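Local atomic coordinates of HRDC domain-containing protein (Bifidobacterium adolescentis ATCC 15703, PDB entry 3CYM), a protein that is of unknown function but probably binds nucleic acid and trims it as a 3'-5' exonuclease related to ribonuclease D. Residues A[97-102]-A[119-124]. Residues are numbered along the deposited sequence; the frame is centred on the assembly and turned at random.
Sequences ILHDSL and FDTEIA
D120 reaches from the end of strand 117-120 to the turn that follows the neighbouring parallel strand 95-98. The CB of D120 lies 4.0 Å from L98 O. With CG anti to the backbone N (chi1 -165°), the carboxylate is carried to the amides of D100 and S101; the nearest neighbours of D120 CG across the contact are S101 N and L98 O. D120 OD1 accepts from D100 N on the syn side (2.8 Å) and from E122 N on the anti side (3.0 Å), the two donors coming from opposite faces of the carboxylate plane; I123 N adds a weak third bond. D120 is thus the N-cap of helix 121-127. D120 OD2 takes S101 N in a nearly straight bond (N-H...O 167°) and S101 OG at 2.8 Å, both from one face and well above the plane. This many donors hold the buried carboxylate against rotation and would favour its charged form.

The backbones are joined by L98 N to F119 O and, where the helix starts, T121 N to L98 O. H99 leans over the start of the helix: H99 ND1 hydrogen-bonds T121 OG1 at the ring edge (2.9 Å), while E122 CB sits over the ring centre in a CH-pi contact, 3.8 Å from the centroid. NE2 is bonded to F133 O. On the face of I97 and F119, I97 CG2 touches T121 CG2 at 3.7 Å.

The side chain of H99 lies about 6 Å from a bound sodium ion. Strand 95-98, helix 101-111 and strand 117-120 form a beta-alpha-beta unit at one edge of the mixed sheet, consistent with the RNase H-like fold of DEDD exonucleases.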
loop_
_atom_site.group_PDB
_atom_site.type_symbol
_atom_site.label_atom_id
_atom_site.label_comp_id
_atom_site.label_asym_id
_atom_site.label_seq_id
_atom_site.Cartn_x
_atom_site.Cartn_y
_atom_site.Cartn_z
ATOM N N ILE A 97 1.643 -10.752 -13.379
ATOM C CA ILE A 97 2.902 -10.309 -12.795
ATOM C C ILE A 97 2.722 -8.907 -12.229
ATOM O O ILE A 97 2.370 -7.959 -12.954
ATOM C CB ILE A 97 4.072 -10.311 -13.798
ATOM C CG1 ILE A 97 4.122 -11.606 -14.591
ATOM C CG2 ILE A 97 5.391 -10.126 -13.075
ATOM C CD1 ILE A 97 4.745 -11.406 -15.927
ATOM N N LEU A 98 2.948 -8.797 -10.927
ATOM C CA LEU A 98 2.822 -7.546 -10.201
ATOM C C LEU A 98 4.062 -7.380 -9.338
ATOM O O LEU A 98 4.625 -8.366 -8.865
ATOM C CB LEU A 98 1.569 -7.563 -9.317
ATOM C CG LEU A 98 0.191 -7.185 -9.887
ATOM C CD1 LEU A 98 -0.425 -8.289 -10.716
ATOM C CD2 LEU A 98 -0.768 -6.822 -8.767
ATOM N N HIS A 99 4.508 -6.139 -9.169
ATOM C CA HIS A 99 5.600 -5.830 -8.249
ATOM C C HIS A 99 4.957 -5.249 -7.007
ATOM O O HIS A 99 4.369 -4.166 -7.077
ATOM C CB HIS A 99 6.575 -4.819 -8.873
ATOM C CG HIS A 99 7.848 -4.660 -8.102
ATOM N ND1 HIS A 99 8.925 -5.505 -8.261
ATOM C CD2 HIS A 99 8.208 -3.767 -7.149
ATOM C CE1 HIS A 99 9.897 -5.134 -7.448
ATOM N NE2 HIS A 99 9.487 -4.082 -6.763
ATOM N N ASP A 100 5.048 -5.982 -5.895
ATOM C CA ASP A 100 4.355 -5.663 -4.632
ATOM C C ASP A 100 2.844 -5.681 -4.860
ATOM O O ASP A 100 2.189 -4.634 -4.948
ATOM C CB ASP A 100 4.853 -4.333 -4.022
ATOM C CG ASP A 100 4.254 -4.034 -2.646
ATOM O OD1 ASP A 100 3.681 -4.938 -1.996
ATOM O OD2 ASP A 100 4.364 -2.870 -2.211
ATOM N N SER A 101 2.312 -6.896 -4.954
ATOM C CA SER A 101 0.936 -7.143 -5.357
ATOM C C SER A 101 -0.112 -6.672 -4.356
ATOM O O SER A 101 -1.259 -6.453 -4.731
ATOM C CB SER A 101 0.732 -8.629 -5.660
ATOM O OG SER A 101 0.863 -9.414 -4.484
ATOM N N LEU A 102 0.279 -6.495 -3.096
ATOM C CA LEU A 102 -0.645 -6.010 -2.073
ATOM C C LEU A 102 -1.107 -4.570 -2.330
ATOM O O LEU A 102 -2.150 -4.145 -1.822
ATOM C CB LEU A 102 -0.025 -6.156 -0.679
ATOM C CG LEU A 102 -0.299 -7.436 0.134
ATOM C CD1 LEU A 102 -0.739 -8.659 -0.693
ATOM C CD2 LEU A 102 0.898 -7.781 1.036
ATOM N N PHE A 119 2.493 -13.968 -9.976
ATOM C CA PHE A 119 3.914 -13.940 -9.692
ATOM C C PHE A 119 4.230 -12.544 -9.194
ATOM O O PHE A 119 4.107 -11.570 -9.937
ATOM C CB PHE A 119 4.758 -14.273 -10.922
ATOM C CG PHE A 119 6.217 -14.454 -10.617
ATOM C CD1 PHE A 119 6.733 -15.713 -10.385
ATOM C CD2 PHE A 119 7.082 -13.359 -10.554
ATOM C CE1 PHE A 119 8.086 -15.885 -10.078
ATOM C CE2 PHE A 119 8.430 -13.526 -10.257
ATOM C CZ PHE A 119 8.931 -14.789 -10.023
ATOM N N ASP A 120 4.634 -12.448 -7.932
ATOM C CA ASP A 120 5.007 -11.161 -7.358
ATOM C C ASP A 120 6.527 -10.973 -7.456
ATOM O O ASP A 120 7.292 -11.666 -6.778
ATOM C CB ASP A 120 4.493 -11.044 -5.914
ATOM C CG ASP A 120 4.508 -9.618 -5.374
ATOM O OD1 ASP A 120 5.384 -8.801 -5.736
ATOM O OD2 ASP A 120 3.637 -9.322 -4.533
ATOM N N THR A 121 6.962 -10.033 -8.297
ATOM C CA THR A 121 8.398 -9.811 -8.506
ATOM C C THR A 121 9.074 -9.169 -7.292
ATOM O O THR A 121 10.283 -9.271 -7.145
ATOM C CB THR A 121 8.721 -8.975 -9.778
ATOM O OG1 THR A 121 7.976 -7.753 -9.762
ATOM C CG2 THR A 121 8.408 -9.748 -11.047
ATOM N N GLU A 122 8.304 -8.502 -6.431
ATOM C CA GLU A 122 8.879 -7.959 -5.218
ATOM C C GLU A 122 9.083 -9.083 -4.223
ATOM O O GLU A 122 10.162 -9.211 -3.669
ATOM C CB GLU A 122 8.043 -6.827 -4.603
ATOM C CG GLU A 122 8.632 -6.317 -3.277
ATOM C CD GLU A 122 8.253 -4.891 -2.925
ATOM O OE1 GLU A 122 7.595 -4.708 -1.884
ATOM O OE2 GLU A 122 8.618 -3.958 -3.674
ATOM N N ILE A 123 8.057 -9.906 -4.024
ATOM C CA ILE A 123 8.147 -11.041 -3.105
ATOM C C ILE A 123 9.294 -11.994 -3.470
ATOM O O ILE A 123 10.096 -12.375 -2.605
ATOM C CB ILE A 123 6.787 -11.772 -2.986
ATOM C CG1 ILE A 123 5.787 -10.887 -2.229
ATOM C CG2 ILE A 123 6.948 -13.129 -2.316
ATOM C CD1 ILE A 123 4.409 -11.496 -2.040
ATOM N N ALA A 124 9.381 -12.342 -4.754
ATOM C CA ALA A 124 10.474 -13.153 -5.294
ATOM C C ALA A 124 11.860 -12.537 -5.073
ATOM O O ALA A 124 12.787 -13.237 -4.682
ATOM C CB ALA A 124 10.246 -13.430 -6.769
#